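Local coordinates for protein sulfur oxygenase/reductase (Halothiobacillus neapolitanus, PDB 6QPA) that probably oxygenates and disproportionates elemental sulfur at an iron site as a sulfur oxygenase reductase, in an assembly of 24 chains, at residues Ala13-Lys18 with Met74-Tyr79; Phe45-Gln50 with Pro301-Gly306; Leu49-His54 with Asp66-Leu71. All coordinates share one frame; numbering follows the deposited sequence.

Contact 1 (Ala13-Lys18 with Met74-Tyr79); sequences AKIANK and MGMFQY
Ile15 and Met74 face each other as a hydrogen-bonded antiparallel pair, and their side chains leave the sheet on the same face. Met74 carries its CG between the backbone N and the carbonyl carbon (chi1 62°), which lays that methylene obliquely against Ile15, 3.8 Å from CG1. Ile15 CG1 takes the same setting (chi1 69°) and runs on extended to CD1, which lies 4.0 Å from Met76 CG, so one isoleucine spans two methionines. Beyond CG the Met74 chain bends at its last torsion. The Met74 and Asn17 side chains cross at about a right angle, with Met74 SD 3.6 Å from Asn17 CG. The Asn17 amide is fixed from its polar ends: ND2 donates to the carbonyl oxygens of Leu71 and Arg68, and OD1 pairs with Tyr22 OH. Reciprocal backbone bonds close the ladder, Ile15 N to Met74 O and Met74 N to Ile15 O both at 2.9 Å, and Met76 N to Ala13 O at 2.8 Å. Between these pairs the chains come close at Gly75, where Lys14 CA makes a CH...O contact of 3.3 Å with Met74 O. Strand 74-82 lies between strand 7-15 and strand 42-53, whose Leu49 touches Met76, while the far edge of strand 7-15 bonds to strand 110-125, which brings the iron ligand Glu116.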
ATOM      1  N   ALA A  13      40.342 -30.557   9.194  1.00 29.86           N
ATOM      2  CA  ALA A  13      40.124 -29.160   9.530  1.00 34.52           C
ATOM      3  C   ALA A  13      38.640 -28.931   9.766  1.00 34.80           C
ATOM      4  O   ALA A  13      37.797 -29.717   9.336  1.00 38.92           O
ATOM      5  CB  ALA A  13      40.608 -28.225   8.417  1.00 30.16           C
ATOM      6  N   LYS A  14      38.325 -27.844  10.460  1.00 30.58           N
ATOM      7  CA  LYS A  14      36.951 -27.371  10.596  1.00 28.35           C
ATOM      8  C   LYS A  14      36.895 -25.959  10.040  1.00 35.08           C
ATOM      9  O   LYS A  14      37.688 -25.100  10.436  1.00 37.11           O
ATOM     10  CB  LYS A  14      36.462 -27.445  12.039  1.00 38.48           C
ATOM     11  CG  LYS A  14      36.304 -28.887  12.530  1.00 46.17           C
ATOM     12  CD  LYS A  14      35.784 -28.943  13.948  1.00 62.95           C
ATOM     13  CE  LYS A  14      35.505 -30.377  14.379  1.00 73.39           C
ATOM     14  NZ  LYS A  14      34.447 -31.004  13.508  1.00 84.09           N
ATOM     15  N   ILE A  15      35.999 -25.740   9.081  1.00 30.32           N
ATOM     16  CA  ILE A  15      35.979 -24.508   8.324  1.00 30.92           C
ATOM     17  C   ILE A  15      34.621 -23.842   8.476  1.00 35.04           C
ATOM     18  O   ILE A  15      33.602 -24.484   8.772  1.00 35.27           O
ATOM     19  CB  ILE A  15      36.316 -24.749   6.840  1.00 40.07           C
ATOM     20  CG1 ILE A  15      35.188 -25.529   6.160  1.00 35.32           C
ATOM     21  CG2 ILE A  15      37.644 -25.538   6.732  1.00 28.84           C
ATOM     22  CD1 ILE A  15      35.430 -25.791   4.728  1.00 36.47           C
ATOM     23  N   ALA A  16      34.619 -22.531   8.240  1.00 28.09           N
ATOM     24  CA  ALA A  16      33.408 -21.737   8.354  1.00 29.18           C
ATOM     25  C   ALA A  16      32.406 -22.140   7.283  1.00 34.00           C
ATOM     26  O   ALA A  16      32.756 -22.334   6.122  1.00 35.13           O
ATOM     27  CB  ALA A  16      33.734 -20.241   8.246  1.00 31.18           C
ATOM     28  N   ASN A  17      31.150 -22.277   7.689  1.00 30.79           N
ATOM     29  CA  ASN A  17      30.077 -22.672   6.786  1.00 39.64           C
ATOM     30  C   ASN A  17      29.414 -21.401   6.260  1.00 38.13           C
ATOM     31  O   ASN A  17      28.425 -20.906   6.794  1.00 43.92           O
ATOM     32  CB  ASN A  17      29.092 -23.581   7.512  1.00 39.64           C
ATOM     33  CG  ASN A  17      27.989 -24.075   6.614  1.00 47.12           C
ATOM     34  OD1 ASN A  17      27.947 -23.743   5.431  1.00 43.15           O
ATOM     35  ND2 ASN A  17      27.099 -24.892   7.163  1.00 43.27           N
ATOM     36  N   LYS A  18      30.003 -20.850   5.208  1.00 41.30           N
ATOM     37  CA  LYS A  18      29.488 -19.644   4.576  1.00 49.43           C
ATOM     38  C   LYS A  18      29.964 -19.624   3.133  1.00 47.78           C
ATOM     39  O   LYS A  18      30.938 -20.307   2.790  1.00 43.48           O
ATOM     40  CB  LYS A  18      29.896 -18.379   5.354  1.00 55.79           C
ATOM     41  CG  LYS A  18      31.379 -18.112   5.551  1.00 63.14           C
ATOM     42  CD  LYS A  18      31.550 -16.901   6.490  1.00 73.48           C
ATOM     43  CE  LYS A  18      33.006 -16.450   6.640  1.00 85.21           C
ATOM     44  NZ  LYS A  18      33.583 -15.800   5.414  1.00 93.07           N
ATOM     45  N   MET A  74      32.151 -26.696   9.981  1.00 29.54           N
ATOM     46  CA  MET A  74      31.886 -28.007   9.417  1.00 38.06           C
ATOM     47  C   MET A  74      33.211 -28.712   9.183  1.00 35.12           C
ATOM     48  O   MET A  74      34.216 -28.067   8.871  1.00 37.91           O
ATOM     49  CB  MET A  74      31.087 -27.872   8.120  1.00 35.24           C
ATOM     50  CG  MET A  74      31.806 -27.103   7.041  1.00 46.26           C
ATOM     51  SD  MET A  74      30.627 -26.426   5.833  1.00 45.37           S
ATOM     52  CE  MET A  74      29.486 -27.780   5.680  1.00 50.02           C
ATOM     53  N   GLY A  75      33.222 -30.024   9.378  1.00 33.50           N
ATOM     54  CA  GLY A  75      34.433 -30.783   9.142  1.00 30.38           C
ATOM     55  C   GLY A  75      34.783 -30.805   7.664  1.00 27.37           C
ATOM     56  O   GLY A  75      33.911 -30.814   6.795  1.00 28.15           O
ATOM     57  N   MET A  76      36.078 -30.774   7.378  1.00 37.30           N
ATOM     58  CA  MET A  76      36.573 -30.929   6.014  1.00 38.18           C
ATOM     59  C   MET A  76      37.782 -31.844   6.091  1.00 35.92           C
ATOM     60  O   MET A  76      38.792 -31.481   6.695  1.00 34.72           O
ATOM     61  CB  MET A  76      36.928 -29.590   5.381  1.00 40.58           C
ATOM     62  CG  MET A  76      36.612 -29.546   3.899  1.00 58.02           C
ATOM     63  SD  MET A  76      38.109 -29.791   2.969  1.00 76.89           S
ATOM     64  CE  MET A  76      38.881 -28.180   3.215  1.00 66.14           C
ATOM     65  N   PHE A  77      37.654 -33.048   5.549  1.00 34.73           N
ATOM     66  CA  PHE A  77      38.701 -34.061   5.598  1.00 34.23           C
ATOM     67  C   PHE A  77      39.216 -34.283   4.191  1.00 34.14           C
ATOM     68  O   PHE A  77      38.432 -34.593   3.290  1.00 39.12           O
ATOM     69  CB  PHE A  77      38.192 -35.403   6.135  1.00 34.39           C
ATOM     70  CG  PHE A  77      37.957 -35.444   7.619  1.00 37.88           C
ATOM     71  CD1 PHE A  77      37.811 -34.286   8.360  1.00 35.23           C
ATOM     72  CD2 PHE A  77      37.880 -36.673   8.272  1.00 40.82           C
ATOM     73  CE1 PHE A  77      37.578 -34.340   9.730  1.00 36.64           C
ATOM     74  CE2 PHE A  77      37.663 -36.741   9.640  1.00 38.04           C
ATOM     75  CZ  PHE A  77      37.510 -35.563  10.375  1.00 34.62           C
ATOM     76  N   GLN A  78      40.515 -34.167   4.004  1.00 29.09           N
ATOM     77  CA  GLN A  78      41.123 -34.451   2.710  1.00 34.03           C
ATOM     78  C   GLN A  78      41.997 -35.689   2.868  1.00 31.17           C
ATOM     79  O   GLN A  78      42.999 -35.653   3.583  1.00 34.69           O
ATOM     80  CB  GLN A  78      41.920 -33.249   2.190  1.00 37.02           C
ATOM     81  CG  GLN A  78      41.051 -32.053   1.762  1.00 58.96           C
ATOM     82  CD  GLN A  78      41.851 -30.794   1.385  1.00 72.21           C
ATOM     83  OE1 GLN A  78      42.818 -30.429   2.053  1.00 75.63           O
ATOM     84  NE2 GLN A  78      41.441 -30.133   0.304  1.00 75.98           N
ATOM     85  N   TYR A  79      41.594 -36.800   2.255  1.00 31.75           N
ATOM     86  CA  TYR A  79      42.482 -37.950   2.170  1.00 36.11           C
ATOM     87  C   TYR A  79      43.491 -37.701   1.073  1.00 33.86           C
ATOM     88  O   TYR A  79      43.106 -37.382  -0.048  1.00 32.33           O
ATOM     89  CB  TYR A  79      41.755 -39.248   1.817  1.00 32.37           C
ATOM     90  CG  TYR A  79      40.746 -39.798   2.785  1.00 29.04           C
ATOM     91  CD1 TYR A  79      40.216 -39.028   3.807  1.00 28.68           C
ATOM     92  CD2 TYR A  79      40.297 -41.105   2.640  1.00 28.71           C
ATOM     93  CE1 TYR A  79      39.273 -39.548   4.670  1.00 31.97           C
ATOM     94  CE2 TYR A  79      39.361 -41.644   3.495  1.00 34.20           C
ATOM     95  CZ  TYR A  79      38.844 -40.867   4.509  1.00 35.44           C
ATOM     96  OH  TYR A  79      37.896 -41.421   5.353  1.00 30.18           O
TER

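Contact 2 (Phe45-Gln50 with Pro301-Gly306); sequences FEQLLQ and PMMEQG
Phe45 stands its ring against the backbone and side-chain root of Gln305: the peptide N of Gln305 lies over the ring centre, 3.9 Å above its plane, and the Gln305 CB is 3.5 Å from Phe45 CE2. Ring and Gln305 amide are nearly perpendicular, 87° apart. Met303 meets the same ring at its edge, CB lying in plane 3.9 Å from CE1. Gln47 and Met303 run side by side in the same direction, and the methyl CE of Met303 ends 3.3 Å from Gln47 OE1. The two segments are antiparallel neighbours in the curled sheet of a dimeric alpha/beta-barrel type of fold, strand 42-53 beside strand 290-305, whose chain turns a corner at Met303. Backbone bonds tie Met302 N to Gln47 O (2.7 Å) and Phe45 N to Gln305 O (3.1 Å). On the other face two carboxylates cross obliquely with planes 53° apart, Glu46 OE1 and Glu304 OE2 only 2.6 Å from each other. Arg158 forms a salt bridge to Glu304 OE2, and Ser156 N donates to its OE1. Leu48 CD2 packs 3.9 Å from Pro301 CB on that face. Gln305 NE2 is hydrogen-bonded to Asp275 OD2 of a neighbouring subunit.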
ATOM      1  N   PHE A  45      43.204 -39.110  -3.914  1.00 32.02           N
ATOM      2  CA  PHE A  45      42.709 -38.266  -2.838  1.00 32.14           C
ATOM      3  C   PHE A  45      41.189 -38.344  -2.744  1.00 36.74           C
ATOM      4  O   PHE A  45      40.504 -38.793  -3.669  1.00 32.43           O
ATOM      5  CB  PHE A  45      43.184 -36.809  -3.003  1.00 36.42           C
ATOM      6  CG  PHE A  45      42.524 -36.062  -4.121  1.00 34.92           C
ATOM      7  CD1 PHE A  45      41.306 -35.407  -3.925  1.00 47.17           C
ATOM      8  CD2 PHE A  45      43.127 -35.988  -5.371  1.00 38.63           C
ATOM      9  CE1 PHE A  45      40.680 -34.707  -4.970  1.00 48.43           C
ATOM     10  CE2 PHE A  45      42.514 -35.271  -6.432  1.00 44.02           C
ATOM     11  CZ  PHE A  45      41.289 -34.640  -6.226  1.00 46.85           C
ATOM     12  N   GLU A  46      40.678 -37.911  -1.587  1.00 32.54           N
ATOM     13  CA  GLU A  46      39.248 -37.794  -1.312  1.00 37.21           C
ATOM     14  C   GLU A  46      39.043 -36.472  -0.600  1.00 33.99           C
ATOM     15  O   GLU A  46      39.662 -36.242   0.437  1.00 35.13           O
ATOM     16  CB  GLU A  46      38.733 -38.932  -0.417  1.00 33.57           C
ATOM     17  CG  GLU A  46      39.045 -40.317  -0.898  1.00 37.27           C
ATOM     18  CD  GLU A  46      38.049 -40.801  -1.926  1.00 45.08           C
ATOM     19  OE1 GLU A  46      37.054 -40.096  -2.141  1.00 45.38           O
ATOM     20  OE2 GLU A  46      38.262 -41.878  -2.519  1.00 47.56           O
ATOM     21  N   GLN A  47      38.226 -35.592  -1.163  1.00 32.84           N
ATOM     22  CA  GLN A  47      37.854 -34.354  -0.491  1.00 32.89           C
ATOM     23  C   GLN A  47      36.462 -34.546   0.108  1.00 35.27           C
ATOM     24  O   GLN A  47      35.467 -34.681  -0.620  1.00 33.29           O
ATOM     25  CB  GLN A  47      37.908 -33.155  -1.438  1.00 38.33           C
ATOM     26  CG  GLN A  47      37.776 -31.808  -0.702  1.00 54.80           C
ATOM     27  CD  GLN A  47      37.704 -30.609  -1.636  1.00 70.79           C
ATOM     28  OE1 GLN A  47      36.923 -30.593  -2.588  1.00 71.92           O
ATOM     29  NE2 GLN A  47      38.514 -29.589  -1.357  1.00 80.09           N
ATOM     30  N   LEU A  48      36.393 -34.597   1.436  1.00 26.54           N
ATOM     31  CA  LEU A  48      35.155 -34.903   2.138  1.00 28.44           C
ATOM     32  C   LEU A  48      34.694 -33.672   2.905  1.00 36.68           C
ATOM     33  O   LEU A  48      35.455 -33.111   3.700  1.00 31.14           O
ATOM     34  CB  LEU A  48      35.365 -36.074   3.091  1.00 22.96           C
ATOM     35  CG  LEU A  48      35.913 -37.379   2.520  1.00 39.83           C
ATOM     36  CD1 LEU A  48      36.114 -38.398   3.647  1.00 37.35           C
ATOM     37  CD2 LEU A  48      34.944 -37.945   1.491  1.00 33.75           C
ATOM     38  N   LEU A  49      33.456 -33.253   2.668  1.00 32.29           N
ATOM     39  CA  LEU A  49      32.850 -32.140   3.385  1.00 24.20           C
ATOM     40  C   LEU A  49      31.768 -32.679   4.313  1.00 26.20           C
ATOM     41  O   LEU A  49      30.894 -33.432   3.877  1.00 29.32           O
ATOM     42  CB  LEU A  49      32.264 -31.107   2.408  1.00 30.86           C
ATOM     43  CG  LEU A  49      31.724 -29.849   3.094  1.00 38.63           C
ATOM     44  CD1 LEU A  49      32.867 -29.124   3.808  1.00 41.57           C
ATOM     45  CD2 LEU A  49      31.037 -28.917   2.088  1.00 39.28           C
ATOM     46  N   GLN A  50      31.822 -32.317   5.589  1.00 31.76           N
ATOM     47  CA  GLN A  50      30.833 -32.858   6.522  1.00 29.48           C
ATOM     48  C   GLN A  50      29.442 -32.311   6.225  1.00 31.59           C
ATOM     49  O   GLN A  50      29.276 -31.122   5.944  1.00 25.64           O
ATOM     50  CB  GLN A  50      31.206 -32.546   7.967  1.00 25.40           C
ATOM     51  CG  GLN A  50      30.206 -33.097   8.962  1.00 26.91           C
ATOM     52  CD  GLN A  50      30.613 -32.789  10.385  1.00 36.02           C
ATOM     53  OE1 GLN A  50      31.461 -31.934  10.628  1.00 29.73           O
ATOM     54  NE2 GLN A  50      30.015 -33.481  11.326  1.00 25.52           N
ATOM     55  N   PRO A 301      31.541 -36.687  -0.552  1.00 32.68           N
ATOM     56  CA  PRO A 301      32.801 -36.551  -1.294  1.00 35.65           C
ATOM     57  C   PRO A 301      32.659 -35.496  -2.387  1.00 41.60           C
ATOM     58  O   PRO A 301      31.908 -35.680  -3.347  1.00 38.78           O
ATOM     59  CB  PRO A 301      33.024 -37.958  -1.872  1.00 36.36           C
ATOM     60  CG  PRO A 301      31.650 -38.531  -1.999  1.00 42.70           C
ATOM     61  CD  PRO A 301      30.844 -37.948  -0.859  1.00 33.77           C
ATOM     62  N   MET A 302      33.333 -34.359  -2.220  1.00 42.15           N
ATOM     63  CA  MET A 302      33.204 -33.277  -3.186  1.00 44.54           C
ATOM     64  C   MET A 302      33.967 -33.593  -4.463  1.00 46.65           C
ATOM     65  O   MET A 302      33.444 -33.437  -5.570  1.00 48.19           O
ATOM     66  CB  MET A 302      33.713 -31.969  -2.585  1.00 42.14           C
ATOM     67  CG  MET A 302      32.856 -31.339  -1.520  1.00 53.09           C
ATOM     68  SD  MET A 302      31.072 -31.682  -1.731  0.53 52.14           S
ATOM     69  CE  MET A 302      30.581 -30.366  -2.857  0.53 42.79           C
ATOM     70  N   MET A 303      35.228 -33.992  -4.327  1.00 41.27           N
ATOM     71  CA  MET A 303      36.104 -34.283  -5.450  1.00 42.54           C
ATOM     72  C   MET A 303      36.822 -35.563  -5.093  1.00 37.20           C
ATOM     73  O   MET A 303      37.102 -35.799  -3.919  1.00 34.30           O
ATOM     74  CB  MET A 303      37.138 -33.170  -5.711  1.00 47.44           C
ATOM     75  CG  MET A 303      36.543 -31.788  -5.934  1.00 73.96           C
ATOM     76  SD  MET A 303      37.758 -30.589  -6.530  1.00 97.31           S
ATOM     77  CE  MET A 303      37.392 -29.175  -5.475  1.00 98.94           C
ATOM     78  N   GLU A 304      37.066 -36.406  -6.083  1.00 32.09           N
ATOM     79  CA  GLU A 304      37.776 -37.650  -5.837  1.00 35.83           C
ATOM     80  C   GLU A 304      38.686 -37.930  -7.009  1.00 33.51           C
ATOM     81  O   GLU A 304      38.309 -37.700  -8.164  1.00 33.17           O
ATOM     82  CB  GLU A 304      36.832 -38.837  -5.681  1.00 34.16           C
ATOM     83  CG  GLU A 304      35.703 -38.628  -4.718  1.00 41.33           C
ATOM     84  CD  GLU A 304      34.846 -39.871  -4.617  1.00 35.64           C
ATOM     85  OE1 GLU A 304      33.797 -39.910  -5.297  1.00 28.95           O
ATOM     86  OE2 GLU A 304      35.244 -40.807  -3.882  1.00 31.60           O
ATOM     87  N   GLN A 305      39.891 -38.395  -6.715  1.00 34.52           N
ATOM     88  CA  GLN A 305      40.703 -39.071  -7.725  1.00 40.19           C
ATOM     89  C   GLN A 305      40.924 -40.455  -7.125  1.00 37.06           C
ATOM     90  O   GLN A 305      41.730 -40.639  -6.199  1.00 33.17           O
ATOM     91  CB  GLN A 305      41.966 -38.272  -8.105  1.00 42.88           C
ATOM     92  CG  GLN A 305      43.337 -38.861  -7.836  1.00 63.58           C
ATOM     93  CD  GLN A 305      43.747 -40.007  -8.740  1.00 55.61           C
ATOM     94  OE1 GLN A 305      42.976 -40.933  -9.017  1.00 48.23           O
ATOM     95  NE2 GLN A 305      45.001 -39.969  -9.172  1.00 54.46           N
ATOM     96  N   GLY A 306      40.131 -41.416  -7.609  1.00 34.13           N
ATOM     97  CA  GLY A 306      39.975 -42.677  -6.919  1.00 31.38           C
ATOM     98  C   GLY A 306      40.829 -43.825  -7.418  1.00 37.55           C
ATOM     99  O   GLY A 306      40.563 -44.970  -7.049  1.00 38.66           O
TER

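Contact 3 (Leu49-His54 with Asp66-Leu71); sequences LQTGIH and DMRETL
A single backbone hydrogen bond joins the two segments, Met67 N to Thr51 O at 2.6 Å, and it springs from a classic beta bulge: Thr51 and Gly52 both face Phe298 of strand 290-305. The loop 66-71 lies against this irregularity near the end of strand 42-53, and its own start is an Asx turn, in which Asp66 OD1 accepts from Arg68 N. That oxygen takes a second donor, Arg68 NE, from the opposite face of the carboxylate, while NH2 binds OD2; the guanidinium therefore grips Asp66 side-on, one nitrogen to each oxygen. Fixed this way, the aliphatic part of Arg68 lies alongside Thr51, the two side chains pointing the same way with Arg68 CG 3.8 Å from Thr51 CB. Met67 follows the bulge with CG 4.0 Å from Gly52 CA; a CB on Gly52 would lie against the backbone N of Asp66 and Met67. Met67 SD comes 4.2 Å from Ile53 CG1. In a second subunit Ile111 packs on both Met67 and Ile53. Gln50 crosses Leu71 at about a right angle. With its CG opposite the backbone N (chi1 -180°) and the chain extended, the amide lies against the methyl CD2 of Leu71, and its OE1 accepts from Gly75 N of strand 74-82. The other end of that amide donates to the Gly52 carbonyl from above its plane, 56° out of it, with Gln50 NE2 3.1 Å from Gly52 O. Cut back to alanine, the Gln50 position is likely to leave Gly75 N and Gly52 O without their amide partner and a gap beside Leu71. Leu71 CD2 rests 3.4 Å from Gln50 CD.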
ATOM      1  N   LEU A  49      33.456 -33.253   2.668  1.00 32.29           N
ATOM      2  CA  LEU A  49      32.850 -32.140   3.385  1.00 24.20           C
ATOM      3  C   LEU A  49      31.768 -32.679   4.313  1.00 26.20           C
ATOM      4  O   LEU A  49      30.894 -33.432   3.877  1.00 29.32           O
ATOM      5  CB  LEU A  49      32.264 -31.107   2.408  1.00 30.86           C
ATOM      6  CG  LEU A  49      31.724 -29.849   3.094  1.00 38.63           C
ATOM      7  CD1 LEU A  49      32.867 -29.124   3.808  1.00 41.57           C
ATOM      8  CD2 LEU A  49      31.037 -28.917   2.088  1.00 39.28           C
ATOM      9  N   GLN A  50      31.822 -32.317   5.589  1.00 31.76           N
ATOM     10  CA  GLN A  50      30.833 -32.858   6.522  1.00 29.48           C
ATOM     11  C   GLN A  50      29.442 -32.311   6.225  1.00 31.59           C
ATOM     12  O   GLN A  50      29.276 -31.122   5.944  1.00 25.64           O
ATOM     13  CB  GLN A  50      31.206 -32.546   7.967  1.00 25.40           C
ATOM     14  CG  GLN A  50      30.206 -33.097   8.962  1.00 26.91           C
ATOM     15  CD  GLN A  50      30.613 -32.789  10.385  1.00 36.02           C
ATOM     16  OE1 GLN A  50      31.461 -31.934  10.628  1.00 29.73           O
ATOM     17  NE2 GLN A  50      30.015 -33.481  11.326  1.00 25.52           N
ATOM     18  N   THR A  51      28.441 -33.203   6.258  1.00 30.86           N
ATOM     19  CA  THR A  51      27.041 -32.845   6.088  1.00 29.17           C
ATOM     20  C   THR A  51      26.206 -33.060   7.339  1.00 34.93           C
ATOM     21  O   THR A  51      25.103 -32.513   7.425  1.00 33.41           O
ATOM     22  CB  THR A  51      26.414 -33.675   4.958  1.00 30.26           C
ATOM     23  OG1 THR A  51      26.612 -35.070   5.236  1.00 30.75           O
ATOM     24  CG2 THR A  51      27.044 -33.320   3.624  1.00 26.35           C
ATOM     25  N   GLY A  52      26.705 -33.818   8.310  1.00 27.63           N
ATOM     26  CA  GLY A  52      25.943 -34.070   9.519  1.00 29.08           C
ATOM     27  C   GLY A  52      26.612 -35.147  10.358  1.00 35.80           C
ATOM     28  O   GLY A  52      27.811 -35.404  10.221  1.00 30.87           O
ATOM     29  N   ILE A  53      25.816 -35.767  11.233  1.00 28.58           N
ATOM     30  CA  ILE A  53      26.288 -36.841  12.106  1.00 29.79           C
ATOM     31  C   ILE A  53      25.196 -37.896  12.207  1.00 32.53           C
ATOM     32  O   ILE A  53      24.061 -37.705  11.758  1.00 30.57           O
ATOM     33  CB  ILE A  53      26.642 -36.361  13.530  1.00 26.51           C
ATOM     34  CG1 ILE A  53      25.351 -35.955  14.271  1.00 32.35           C
ATOM     35  CG2 ILE A  53      27.701 -35.260  13.531  1.00 25.70           C
ATOM     36  CD1 ILE A  53      25.518 -35.783  15.783  1.00 28.93           C
ATOM     37  N   HIS A  54      25.555 -39.030  12.808  1.00 28.42           N
ATOM     38  CA  HIS A  54      24.548 -39.993  13.217  1.00 32.01           C
ATOM     39  C   HIS A  54      24.127 -39.692  14.652  1.00 26.34           C
ATOM     40  O   HIS A  54      24.960 -39.770  15.555  1.00 33.99           O
ATOM     41  CB  HIS A  54      25.057 -41.421  13.115  1.00 34.88           C
ATOM     42  CG  HIS A  54      23.948 -42.431  13.063  1.00 45.59           C
ATOM     43  ND1 HIS A  54      23.051 -42.605  14.096  1.00 42.70           N
ATOM     44  CD2 HIS A  54      23.558 -43.284  12.082  1.00 45.62           C
ATOM     45  CE1 HIS A  54      22.168 -43.531  13.760  1.00 49.34           C
ATOM     46  NE2 HIS A  54      22.452 -43.957  12.540  1.00 44.96           N
ATOM     47  N   ASP A  66      21.358 -34.517   8.463  1.00 31.68           N
ATOM     48  CA  ASP A  66      21.563 -33.391   7.556  1.00 31.71           C
ATOM     49  C   ASP A  66      21.662 -32.128   8.395  1.00 33.71           C
ATOM     50  O   ASP A  66      20.645 -31.589   8.844  1.00 34.68           O
ATOM     51  CB  ASP A  66      20.423 -33.286   6.546  1.00 31.97           C
ATOM     52  CG  ASP A  66      20.616 -32.144   5.561  1.00 41.94           C
ATOM     53  OD1 ASP A  66      21.656 -31.448   5.615  1.00 40.66           O
ATOM     54  OD2 ASP A  66      19.705 -31.942   4.728  1.00 45.67           O
ATOM     55  N   MET A  67      22.892 -31.657   8.599  1.00 34.31           N
ATOM     56  CA  MET A  67      23.134 -30.393   9.275  1.00 32.21           C
ATOM     57  C   MET A  67      23.741 -29.360   8.329  1.00 35.90           C
ATOM     58  O   MET A  67      24.385 -28.410   8.792  1.00 36.86           O
ATOM     59  CB  MET A  67      24.048 -30.606  10.489  1.00 26.74           C
ATOM     60  CG  MET A  67      23.523 -31.609  11.519  1.00 30.74           C
ATOM     61  SD  MET A  67      24.744 -32.053  12.800  1.00 36.01           S
ATOM     62  CE  MET A  67      24.787 -30.522  13.748  1.00 33.72           C
ATOM     63  N   ARG A  68      23.558 -29.528   7.010  1.00 35.58           N
ATOM     64  CA  ARG A  68      24.292 -28.697   6.050  1.00 41.15           C
ATOM     65  C   ARG A  68      24.007 -27.213   6.240  1.00 38.73           C
ATOM     66  O   ARG A  68      24.870 -26.383   5.950  1.00 41.18           O
ATOM     67  CB  ARG A  68      23.971 -29.110   4.612  1.00 36.37           C
ATOM     68  CG  ARG A  68      24.616 -30.433   4.194  1.00 35.42           C
ATOM     69  CD  ARG A  68      24.103 -30.886   2.842  1.00 32.09           C
ATOM     70  NE  ARG A  68      22.661 -31.154   2.910  1.00 38.72           N
ATOM     71  CZ  ARG A  68      21.904 -31.475   1.867  1.00 49.63           C
ATOM     72  NH1 ARG A  68      22.449 -31.580   0.665  1.00 60.12           N
ATOM     73  NH2 ARG A  68      20.600 -31.685   2.020  1.00 45.43           N
ATOM     74  N   GLU A  69      22.828 -26.856   6.745  1.00 42.09           N
ATOM     75  CA  GLU A  69      22.480 -25.450   6.911  1.00 52.69           C
ATOM     76  C   GLU A  69      22.960 -24.841   8.223  1.00 53.50           C
ATOM     77  O   GLU A  69      23.031 -23.613   8.324  1.00 60.30           O
ATOM     78  CB  GLU A  69      20.959 -25.268   6.821  1.00 66.65           C
ATOM     79  CG  GLU A  69      20.322 -25.685   5.498  1.00 83.71           C
ATOM     80  CD  GLU A  69      20.767 -24.830   4.324  1.00 94.65           C
ATOM     81  OE1 GLU A  69      20.672 -23.585   4.418  1.00100.70           O
ATOM     82  OE2 GLU A  69      21.216 -25.398   3.308  1.00 98.69           O
ATOM     83  N   THR A  70      23.257 -25.656   9.236  1.00 47.81           N
ATOM     84  CA  THR A  70      23.475 -25.173  10.594  1.00 41.79           C
ATOM     85  C   THR A  70      24.856 -25.464  11.159  1.00 35.48           C
ATOM     86  O   THR A  70      25.260 -24.796  12.109  1.00 37.75           O
ATOM     87  CB  THR A  70      22.433 -25.786  11.534  1.00 45.31           C
ATOM     88  OG1 THR A  70      22.546 -27.206  11.463  1.00 50.73           O
ATOM     89  CG2 THR A  70      21.035 -25.403  11.096  1.00 51.13           C
ATOM     90  N   LEU A  71      25.580 -26.428  10.614  1.00 32.56           N
ATOM     91  CA  LEU A  71      26.874 -26.812  11.149  1.00 38.04           C
ATOM     92  C   LEU A  71      27.857 -25.684  10.901  1.00 39.63           C
ATOM     93  O   LEU A  71      28.038 -25.260   9.757  1.00 38.82           O
ATOM     94  CB  LEU A  71      27.320 -28.103  10.475  1.00 30.30           C
ATOM     95  CG  LEU A  71      28.416 -29.028  10.946  1.00 37.23           C
ATOM     96  CD1 LEU A  71      28.289 -29.372  12.409  1.00 27.96           C
ATOM     97  CD2 LEU A  71      28.295 -30.287  10.105  1.00 34.30           C
TER

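Overall arrangement
Contacts 1 and 2 are strand pairings in one curled antiparallel sheet, and contact 3 lays the loop 66-71 against the end of strand 42-53. Contact 2 joins strand 42-53 to strand 290-305; contact 1 lies on the far side of strand 74-82, where it pairs with strand 7-15, their centres about 12 Å apart. The centre of contact 3 is about 11 Å from that of contact 1 and about 16 Å from that of contact 2, with which it shares Leu49 and Gln50. Along the chain, contact 3 falls between the segments of contact 1, whereas contacts 1 and 2 alternate. Early and late chain parts are knitted into one sheet, whose strand 110-125 carries an iron ligand.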